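Local coordinates for D-isomer specific 2-hydroxyacid dehydrogenase family protein (Desulfovibrio vulgaris, PDB 5TX7) that probably catalyses the NAD-dependent interconversion of D-2-hydroxyacids and 2-oxoacids, at residues A[67-77]-A[90-98]; A[100-108]-A[159-170]. All blocks are in the same frame, centred on the assembly; numbering follows the deposited sequence.

Contact 1 (A[67-77]-A[90-98])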
loop_
_atom_site.group_PDB
_atom_site.type_symbol
_atom_site.label_atom_id
_atom_site.label_comp_id
_atom_site.label_asym_id
_atom_site.label_seq_id
_atom_site.Cartn_x
_atom_site.Cartn_y
_atom_site.Cartn_z
ATOM N N LEU A 67 -42.850 -13.643 -3.530
ATOM C CA LEU A 67 -41.597 -13.005 -3.933
ATOM C C LEU A 67 -41.733 -12.356 -5.299
ATOM O O LEU A 67 -42.042 -13.024 -6.274
ATOM C CB LEU A 67 -40.454 -14.029 -3.942
ATOM C CG LEU A 67 -39.039 -13.541 -4.283
ATOM C CD1 LEU A 67 -38.647 -12.387 -3.381
ATOM C CD2 LEU A 67 -38.058 -14.689 -4.163
ATOM N N ARG A 68 -41.519 -11.044 -5.353
ATOM C CA ARG A 68 -41.632 -10.281 -6.592
ATOM C C ARG A 68 -40.312 -9.753 -7.142
ATOM O O ARG A 68 -40.247 -9.468 -8.330
ATOM C CB ARG A 68 -42.632 -9.137 -6.414
ATOM C CG ARG A 68 -44.011 -9.560 -5.906
ATOM C CD ARG A 68 -44.581 -10.828 -6.558
ATOM N NE ARG A 68 -45.938 -11.118 -6.091
ATOM C CZ ARG A 68 -46.743 -12.070 -6.567
ATOM N NH1 ARG A 68 -46.348 -12.872 -7.558
ATOM N NH2 ARG A 68 -47.975 -12.204 -6.056
ATOM N N PHE A 69 -39.257 -9.656 -6.324
ATOM C CA PHE A 69 -37.982 -9.077 -6.778
ATOM C C PHE A 69 -36.788 -9.518 -5.942
ATOM O O PHE A 69 -36.834 -9.487 -4.707
ATOM C CB PHE A 69 -38.074 -7.544 -6.768
ATOM C CG PHE A 69 -36.830 -6.850 -7.256
ATOM C CD1 PHE A 69 -36.314 -7.115 -8.523
ATOM C CD2 PHE A 69 -36.183 -5.902 -6.463
ATOM C CE1 PHE A 69 -35.177 -6.465 -8.980
ATOM C CE2 PHE A 69 -35.045 -5.265 -6.933
ATOM C CZ PHE A 69 -34.545 -5.545 -8.183
ATOM N N VAL A 70 -35.716 -9.922 -6.619
ATOM C CA VAL A 70 -34.465 -10.254 -5.937
ATOM C C VAL A 70 -33.362 -9.278 -6.338
ATOM O O VAL A 70 -33.129 -9.053 -7.532
ATOM C CB VAL A 70 -34.032 -11.686 -6.242
ATOM C CG1 VAL A 70 -32.702 -12.002 -5.554
ATOM C CG2 VAL A 70 -35.125 -12.655 -5.798
ATOM N N SER A 71 -32.710 -8.677 -5.351
ATOM C CA SER A 71 -31.508 -7.900 -5.631
ATOM C C SER A 71 -30.310 -8.580 -4.968
ATOM O O SER A 71 -30.355 -8.918 -3.783
ATOM C CB SER A 71 -31.648 -6.452 -5.165
ATOM O OG SER A 71 -30.714 -5.624 -5.856
ATOM N N VAL A 72 -29.260 -8.791 -5.755
ATOM C CA VAL A 72 -28.064 -9.460 -5.291
ATOM C C VAL A 72 -27.030 -8.421 -4.885
ATOM O O VAL A 72 -26.718 -7.511 -5.665
ATOM C CB VAL A 72 -27.484 -10.373 -6.378
ATOM C CG1 VAL A 72 -26.221 -11.075 -5.880
ATOM C CG2 VAL A 72 -28.530 -11.386 -6.811
ATOM N N LEU A 73 -26.470 -8.606 -3.688
ATOM C CA LEU A 73 -25.564 -7.652 -3.045
ATOM C C LEU A 73 -24.125 -7.952 -3.451
ATOM O O LEU A 73 -23.244 -8.183 -2.616
ATOM C CB LEU A 73 -25.725 -7.714 -1.519
ATOM C CG LEU A 73 -27.131 -7.524 -0.942
ATOM C CD1 LEU A 73 -27.164 -7.903 0.535
ATOM C CD2 LEU A 73 -27.601 -6.098 -1.150
ATOM N N ALA A 74 -23.903 -7.908 -4.756
ATOM C CA ALA A 74 -22.665 -8.331 -5.382
ATOM C C ALA A 74 -22.793 -8.094 -6.881
ATOM O O ALA A 74 -23.868 -7.800 -7.376
ATOM C CB ALA A 74 -22.403 -9.820 -5.110
ATOM N N THR A 75 -21.686 -8.233 -7.583
ATOM C CA THR A 75 -21.686 -8.253 -9.038
ATOM C C THR A 75 -21.998 -9.672 -9.522
ATOM O O THR A 75 -22.709 -9.862 -10.513
ATOM C CB THR A 75 -20.320 -7.805 -9.583
ATOM O OG1 THR A 75 -19.942 -6.560 -8.968
ATOM C CG2 THR A 75 -20.386 -7.621 -11.090
ATOM N N GLY A 76 -21.448 -10.660 -8.820
ATOM C CA GLY A 76 -21.713 -12.058 -9.103
ATOM C C GLY A 76 -23.011 -12.539 -8.509
ATOM O O GLY A 76 -23.435 -12.084 -7.446
ATOM N N TYR A 77 -23.644 -13.468 -9.209
ATOM C CA TYR A 77 -24.934 -14.033 -8.817
ATOM C C TYR A 77 -24.946 -15.547 -9.087
ATOM O O TYR A 77 -25.991 -16.128 -9.390
ATOM C CB TYR A 77 -26.076 -13.290 -9.548
ATOM C CG TYR A 77 -25.845 -13.129 -11.030
ATOM C CD1 TYR A 77 -26.229 -14.129 -11.935
ATOM C CD2 TYR A 77 -25.238 -11.990 -11.535
ATOM C CE1 TYR A 77 -25.992 -13.997 -13.292
ATOM C CE2 TYR A 77 -25.000 -11.843 -12.894
ATOM C CZ TYR A 77 -25.380 -12.847 -13.774
ATOM O OH TYR A 77 -25.142 -12.714 -15.133
ATOM N N ILE A 90 -39.832 -13.228 -11.876
ATOM C CA ILE A 90 -39.097 -12.498 -10.842
ATOM C C ILE A 90 -37.835 -11.904 -11.465
ATOM O O ILE A 90 -36.906 -12.640 -11.762
ATOM C CB ILE A 90 -38.709 -13.440 -9.675
ATOM C CG1 ILE A 90 -39.974 -14.022 -9.015
ATOM C CG2 ILE A 90 -37.872 -12.695 -8.621
ATOM C CD1 ILE A 90 -39.713 -15.236 -8.160
ATOM N N PRO A 91 -37.795 -10.574 -11.677
ATOM C CA PRO A 91 -36.541 -9.925 -12.080
ATOM C C PRO A 91 -35.464 -10.084 -11.020
ATOM O O PRO A 91 -35.767 -10.008 -9.829
ATOM C CB PRO A 91 -36.916 -8.443 -12.202
ATOM C CG PRO A 91 -38.406 -8.387 -12.257
ATOM C CD PRO A 91 -38.906 -9.606 -11.544
ATOM N N VAL A 92 -34.227 -10.312 -11.445
ATOM C CA VAL A 92 -33.086 -10.379 -10.536
ATOM C C VAL A 92 -32.123 -9.287 -10.954
ATOM O O VAL A 92 -31.694 -9.245 -12.114
ATOM C CB VAL A 92 -32.366 -11.745 -10.569
ATOM C CG1 VAL A 92 -31.231 -11.777 -9.565
ATOM C CG2 VAL A 92 -33.341 -12.862 -10.251
ATOM N N SER A 93 -31.784 -8.414 -10.011
ATOM C CA SER A 93 -30.795 -7.376 -10.263
ATOM C C SER A 93 -29.496 -7.626 -9.486
ATOM O O SER A 93 -29.523 -8.216 -8.391
ATOM C CB SER A 93 -31.372 -6.010 -9.895
ATOM O OG SER A 93 -32.417 -5.643 -10.776
ATOM N N ASN A 94 -28.375 -7.166 -10.054
ATOM C CA ASN A 94 -27.091 -7.133 -9.330
ATOM C C ASN A 94 -26.582 -5.701 -9.213
ATOM O O ASN A 94 -27.308 -4.768 -9.544
ATOM C CB ASN A 94 -26.066 -8.073 -9.996
ATOM C CG ASN A 94 -25.560 -7.562 -11.329
ATOM O OD1 ASN A 94 -26.094 -6.602 -11.915
ATOM N ND2 ASN A 94 -24.525 -8.218 -11.828
ATOM N N VAL A 95 -25.354 -5.535 -8.721
ATOM C CA VAL A 95 -24.701 -4.238 -8.649
ATOM C C VAL A 95 -23.295 -4.334 -9.249
ATOM O O VAL A 95 -22.367 -4.803 -8.577
ATOM C CB VAL A 95 -24.573 -3.758 -7.193
ATOM C CG1 VAL A 95 -23.999 -2.343 -7.154
ATOM C CG2 VAL A 95 -25.918 -3.836 -6.467
ATOM N N PRO A 96 -23.120 -3.905 -10.508
ATOM C CA PRO A 96 -21.757 -3.813 -11.055
ATOM C C PRO A 96 -21.047 -2.525 -10.630
ATOM O O PRO A 96 -21.705 -1.540 -10.297
ATOM C CB PRO A 96 -21.982 -3.843 -12.570
ATOM C CG PRO A 96 -23.342 -3.260 -12.758
ATOM C CD PRO A 96 -24.144 -3.525 -11.496
ATOM N N GLY A 97 -19.717 -2.558 -10.605
ATOM C CA GLY A 97 -18.903 -1.353 -10.415
ATOM C C GLY A 97 -18.712 -0.782 -9.015
ATOM O O GLY A 97 -17.913 0.137 -8.842
ATOM N N TYR A 98 -19.412 -1.315 -8.019
ATOM C CA TYR A 98 -19.340 -0.787 -6.648
ATOM C C TYR A 98 -17.929 -0.847 -6.033
ATOM O O TYR A 98 -17.592 -0.020 -5.192
ATOM C CB TYR A 98 -20.334 -1.524 -5.711
ATOM C CG TYR A 98 -19.903 -2.940 -5.331
ATOM C CD1 TYR A 98 -19.110 -3.181 -4.214
ATOM C CD2 TYR A 98 -20.336 -4.026 -6.072
ATOM C CE1 TYR A 98 -18.719 -4.474 -3.878
ATOM C CE2 TYR A 98 -19.964 -5.322 -5.761
ATOM C CZ TYR A 98 -19.143 -5.541 -4.661
ATOM O OH TYR A 98 -18.749 -6.819 -4.341
HETATM O O HOH W 1 -20.497 -8.226 -2.027
HETATM O O HOH W 2 -18.956 -8.653 -6.094
#
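Val70 and Val92 pair side by side where strands 69-72 and 92-93 run parallel. With helix 82-87 between them in sequence, the two strands form a beta-alpha-beta unit at one edge of a five-stranded parallel sheet. This sheet probably belongs to the substrate-binding domain, as in relatives, apart from the Rossmann-type NAD-binding domain. Three backbone bonds join the strands: Val70 N to Pro91 O, Ser93 N to Val70 O, and Val72 N to Ser93 O at 2.7 Å.

The two sheet faces differ. On the face with Val70 and Val92, methyl groups touch where the side chains cross at a slant. Val72 CG2 lies 3.9 Å from Val92 CG1, and Val70 CG2 touches Ile90 CG2. Helix 82-87 covers Val92 here through Val82 and Ala85. On the face with Ser71 and Ser93, Phe69 has CG anti to its backbone N (chi1 -178°), which carries the ring along the sheet to Ser93. Ser93 OG comes to the ring edge, near its plane, 3.4 Å from Phe69 CZ. That hydroxyl is hydrogen-bonded to Val315 O. The Phe69 and Pro91 side chains cross at about a right angle, and the Phe69 ring stacks with that of Phe309.

Past the strands, Val95 N still donates to Ala74 O, and side chains add further bonds. Thr75 OG1 donates to Val95 O, and Tyr98 CE2 lies 3.4 Å from Thr75 OG1. One water links Leu73 O to Tyr98 OH, and a second links Thr75 N to the same hydroxyl.

Asn94 has CG between its backbone N and carbonyl carbon (chi1 71°), which turns the amide toward Thr75. Tyr77 presents its ring edge to this amide, with the planes 70° apart. Asn94 ND2 donates to a lone pair of Thr75 O at 2.8 Å, and the acceptor lies close to the amide plane.

Contact 2 (A[100-108]-A[159-170])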
loop_
_atom_site.group_PDB
_atom_site.type_symbol
_atom_site.label_atom_id
_atom_site.label_comp_id
_atom_site.label_asym_id
_atom_site.label_seq_id
_atom_site.Cartn_x
_atom_site.Cartn_y
_atom_site.Cartn_z
ATOM N N THR A 100 -14.715 -1.237 -7.672
ATOM C CA THR A 100 -13.582 -1.014 -8.572
ATOM C C THR A 100 -12.362 -0.487 -7.834
ATOM O O THR A 100 -11.261 -1.006 -7.962
ATOM C CB THR A 100 -13.948 0.007 -9.676
ATOM O OG1 THR A 100 -15.057 -0.487 -10.442
ATOM C CG2 THR A 100 -12.758 0.277 -10.604
ATOM N N ASP A 101 -12.561 0.551 -7.046
ATOM C CA ASP A 101 -11.454 1.159 -6.320
ATOM C C ASP A 101 -11.000 0.317 -5.137
ATOM O O ASP A 101 -9.805 0.258 -4.843
ATOM C CB ASP A 101 -11.849 2.545 -5.856
ATOM C CG ASP A 101 -12.018 3.519 -7.022
ATOM O OD1 ASP A 101 -11.007 3.752 -7.722
ATOM O OD2 ASP A 101 -13.141 4.054 -7.220
ATOM N N SER A 102 -11.954 -0.326 -4.454
ATOM C CA SER A 102 -11.639 -1.213 -3.343
ATOM C C SER A 102 -10.689 -2.309 -3.814
ATOM O O SER A 102 -9.642 -2.531 -3.200
ATOM C CB SER A 102 -12.909 -1.825 -2.767
ATOM O OG SER A 102 -12.665 -2.433 -1.505
ATOM N N VAL A 103 -11.029 -2.944 -4.936
ATOM C CA VAL A 103 -10.259 -4.082 -5.445
ATOM C C VAL A 103 -8.894 -3.658 -5.966
ATOM O O VAL A 103 -7.873 -4.238 -5.555
ATOM C CB VAL A 103 -11.060 -4.904 -6.495
ATOM C CG1 VAL A 103 -10.210 -5.981 -7.158
ATOM C CG2 VAL A 103 -12.257 -5.590 -5.796
ATOM N N ALA A 104 -8.867 -2.650 -6.840
ATOM C CA ALA A 104 -7.608 -2.108 -7.359
ATOM C C ALA A 104 -6.616 -1.693 -6.254
ATOM O O ALA A 104 -5.443 -1.986 -6.321
ATOM C CB ALA A 104 -7.889 -0.931 -8.267
ATOM N N GLN A 105 -7.101 -1.001 -5.240
ATOM C CA GLN A 105 -6.272 -0.678 -4.087
ATOM C C GLN A 105 -5.809 -1.891 -3.282
ATOM O O GLN A 105 -4.718 -1.852 -2.697
ATOM C CB GLN A 105 -6.983 0.319 -3.175
ATOM C CG GLN A 105 -7.093 1.670 -3.867
ATOM C CD GLN A 105 -7.820 2.714 -3.074
ATOM O OE1 GLN A 105 -7.848 2.688 -1.836
ATOM N NE2 GLN A 105 -8.420 3.657 -3.782
ATOM N N HIS A 106 -6.617 -2.955 -3.232
ATOM C CA HIS A 106 -6.177 -4.180 -2.543
ATOM C C HIS A 106 -5.008 -4.891 -3.276
ATOM O O HIS A 106 -4.124 -5.478 -2.633
ATOM C CB HIS A 106 -7.343 -5.158 -2.313
ATOM C CG HIS A 106 -7.047 -6.197 -1.284
ATOM N ND1 HIS A 106 -6.819 -5.886 0.039
ATOM C CD2 HIS A 106 -6.922 -7.541 -1.380
ATOM C CE1 HIS A 106 -6.564 -6.995 0.713
ATOM N NE2 HIS A 106 -6.643 -8.017 -0.121
ATOM N N VAL A 107 -5.003 -4.813 -4.613
ATOM C CA VAL A 107 -3.881 -5.314 -5.420
ATOM C C VAL A 107 -2.546 -4.698 -4.924
ATOM O O VAL A 107 -1.544 -5.426 -4.723
ATOM C CB VAL A 107 -4.089 -5.024 -6.928
ATOM C CG1 VAL A 107 -2.801 -5.246 -7.753
ATOM C CG2 VAL A 107 -5.217 -5.863 -7.479
ATOM N N PHE A 108 -2.575 -3.371 -4.712
ATOM C CA PHE A 108 -1.415 -2.645 -4.226
ATOM C C PHE A 108 -1.137 -2.785 -2.725
ATOM O O PHE A 108 0.025 -2.694 -2.317
ATOM C CB PHE A 108 -1.455 -1.173 -4.696
ATOM C CG PHE A 108 -1.267 -1.051 -6.171
ATOM C CD1 PHE A 108 0.013 -1.165 -6.724
ATOM C CD2 PHE A 108 -2.359 -0.937 -7.025
ATOM C CE1 PHE A 108 0.216 -1.115 -8.077
ATOM C CE2 PHE A 108 -2.168 -0.893 -8.402
ATOM C CZ PHE A 108 -0.882 -0.990 -8.928
ATOM N N THR A 159 -11.639 -2.475 -13.253
ATOM C CA THR A 159 -10.699 -2.712 -12.159
ATOM C C THR A 159 -9.265 -2.758 -12.702
ATOM O O THR A 159 -8.390 -2.032 -12.237
ATOM C CB THR A 159 -11.045 -4.009 -11.410
ATOM O OG1 THR A 159 -12.365 -3.922 -10.903
ATOM C CG2 THR A 159 -10.148 -4.221 -10.243
ATOM N N GLY A 160 -9.069 -3.602 -13.708
ATOM C CA GLY A 160 -7.838 -3.657 -14.480
ATOM C C GLY A 160 -7.324 -2.293 -14.911
ATOM O O GLY A 160 -6.165 -1.995 -14.739
ATOM N N ARG A 161 -8.191 -1.460 -15.450
ATOM C CA ARG A 161 -7.793 -0.114 -15.879
ATOM C C ARG A 161 -7.356 0.753 -14.722
ATOM O O ARG A 161 -6.413 1.536 -14.865
ATOM C CB ARG A 161 -8.944 0.591 -16.583
ATOM C CG ARG A 161 -9.243 0.018 -17.953
ATOM C CD ARG A 161 -10.612 0.463 -18.403
ATOM N NE ARG A 161 -11.071 -0.260 -19.578
ATOM C CZ ARG A 161 -12.248 -0.052 -20.162
ATOM N NH1 ARG A 161 -13.100 0.849 -19.664
ATOM N NH2 ARG A 161 -12.590 -0.752 -21.240
ATOM N N ARG A 162 -8.056 0.620 -13.587
ATOM C CA ARG A 162 -7.691 1.317 -12.340
ATOM C C ARG A 162 -6.316 0.854 -11.869
ATOM O O ARG A 162 -5.453 1.668 -11.544
ATOM C CB ARG A 162 -8.742 1.064 -11.260
ATOM C CG ARG A 162 -8.707 1.995 -10.082
ATOM C CD ARG A 162 -9.229 3.349 -10.497
ATOM N NE ARG A 162 -8.154 4.295 -10.479
ATOM C CZ ARG A 162 -8.195 5.473 -11.089
ATOM N NH1 ARG A 162 -7.134 6.269 -11.032
ATOM N NH2 ARG A 162 -9.284 5.894 -11.747
ATOM N N VAL A 163 -6.096 -0.459 -11.867
ATOM C CA VAL A 163 -4.799 -0.981 -11.503
ATOM C C VAL A 163 -3.709 -0.387 -12.404
ATOM O O VAL A 163 -2.630 -0.032 -11.926
ATOM C CB VAL A 163 -4.778 -2.519 -11.525
ATOM C CG1 VAL A 163 -3.352 -3.051 -11.474
ATOM C CG2 VAL A 163 -5.578 -3.073 -10.367
ATOM N N GLY A 164 -3.995 -0.262 -13.694
ATOM C CA GLY A 164 -3.039 0.300 -14.639
ATOM C C GLY A 164 -2.719 1.762 -14.368
ATOM O O GLY A 164 -1.561 2.159 -14.424
ATOM N N ARG A 165 -3.729 2.571 -14.072
ATOM C CA ARG A 165 -3.466 3.981 -13.764
ATOM C C ARG A 165 -2.564 4.109 -12.509
ATOM O O ARG A 165 -1.608 4.898 -12.487
ATOM C CB ARG A 165 -4.765 4.811 -13.648
ATOM N N ILE A 166 -2.836 3.305 -11.492
ATOM C CA ILE A 166 -2.056 3.355 -10.263
ATOM C C ILE A 166 -0.623 2.927 -10.556
ATOM O O ILE A 166 0.334 3.635 -10.179
ATOM C CB ILE A 166 -2.689 2.486 -9.157
ATOM C CG1 ILE A 166 -4.039 3.084 -8.741
ATOM C CG2 ILE A 166 -1.768 2.402 -7.952
ATOM C CD1 ILE A 166 -4.952 2.126 -7.992
ATOM N N ALA A 167 -0.483 1.800 -11.252
ATOM C CA ALA A 167 0.838 1.292 -11.654
ATOM C C ALA A 167 1.677 2.342 -12.371
ATOM O O ALA A 167 2.860 2.551 -12.055
ATOM C CB ALA A 167 0.686 0.061 -12.547
ATOM N N ASN A 168 1.066 2.993 -13.351
ATOM C CA ASN A 168 1.736 4.072 -14.057
ATOM C C ASN A 168 2.265 5.138 -13.097
ATOM O O ASN A 168 3.422 5.524 -13.175
ATOM C CB ASN A 168 0.820 4.717 -15.082
ATOM C CG ASN A 168 1.453 5.957 -15.713
ATOM O OD1 ASN A 168 2.343 5.846 -16.564
ATOM N ND2 ASN A 168 1.015 7.139 -15.279
ATOM N N ALA A 169 1.418 5.578 -12.173
ATOM C CA ALA A 169 1.797 6.621 -11.226
ATOM C C ALA A 169 2.924 6.188 -10.286
ATOM O O ALA A 169 3.708 7.010 -9.853
ATOM C CB ALA A 169 0.594 7.061 -10.433
ATOM N N LEU A 170 3.019 4.894 -9.986
ATOM C CA LEU A 170 4.155 4.364 -9.232
ATOM C C LEU A 170 5.431 4.153 -10.088
ATOM O O LEU A 170 6.374 3.514 -9.624
ATOM C CB LEU A 170 3.767 3.033 -8.573
ATOM C CG LEU A 170 2.691 3.105 -7.502
ATOM C CD1 LEU A 170 2.034 1.751 -7.392
ATOM C CD2 LEU A 170 3.234 3.548 -6.152
HETATM O O HOH W 3 -15.763 -3.167 -10.841
#
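Phe108 reaches from helix 100-108 to the last turns of helix 159-169. This is packing between two helices whose axes approach to 8.7 Å and cross at -48°. The Phe108 CB points toward the other helix. CG lies anti to the carbonyl carbon (chi1 -68°), and Ile166 CG2 is 3.9 Å from Phe108 CG. CD1 and CE1 meet Leu170, whose CD1 lies 3.5 Å from Phe108 CE1. Ile166 CG2 lies over one face of the ring in a CH-pi contact, 3.5 Å from the Phe108 ring centroid and nearest CE2 and CD2. Val163 CG1 also touches CE2. At the far end, CZ meets Val163 O at the ring edge, near its plane. Phe108 CZ also comes within 4.1 Å of Ala167 CB.

Nearer the start of the helices, Ala104 CB is a knob in the hole formed by Thr159, Arg162, Val163 and Ile166. Ala104 CB lies 3.5 Å from Arg162 CG and 3.8 Å from Val163 CG2. Thr159 CG2 packs on Val103 CG1, and the two side chains cross at about a right angle.

Beside Ala104, the bent Arg162 chain lays its CD 3.3 Å from Asp101 OD1. The carboxylate oxygen stands well out of the guanidinium plane, so the pair may share charge attraction but makes no salt bridge. Arg162 NH1 has a weak hydrogen bond to Ala169 O of the second subunit.

Gly160 would be the last glycine of a GxGxxG-type turn leading from strand 150-154 into helix 158-169, consistent with a Rossmann-type NAD-binding domain. Strand 150-154 adjoins this packing, and its Ile153 touches Val163. Phe108 thus packs against both helix 158-169 and Met151 of that strand, which also touches Ala167.

Overall arrangement
Contact 1 and contact 2 follow one another along the chain, their centres about 25 Å apart. The stretch leaving strand 92-93 in contact 1 leads directly into helix 100-116 of contact 2, and the segments do not otherwise touch. Contact 1 is mostly buried, at an edge of the five-stranded sheet, with its loop end exposed; no other chain of the assembly touches it. Contact 2 is partly buried, pairs helices beside strand 150-154 of the seven-stranded sheet, and lies against the second subunit. Their chemistry differs accordingly. Main-chain and side-chain hydrogen bonds hold contact 1, whereas contact 2 rests on apolar side chains and one ring face, with a single loose charge pair.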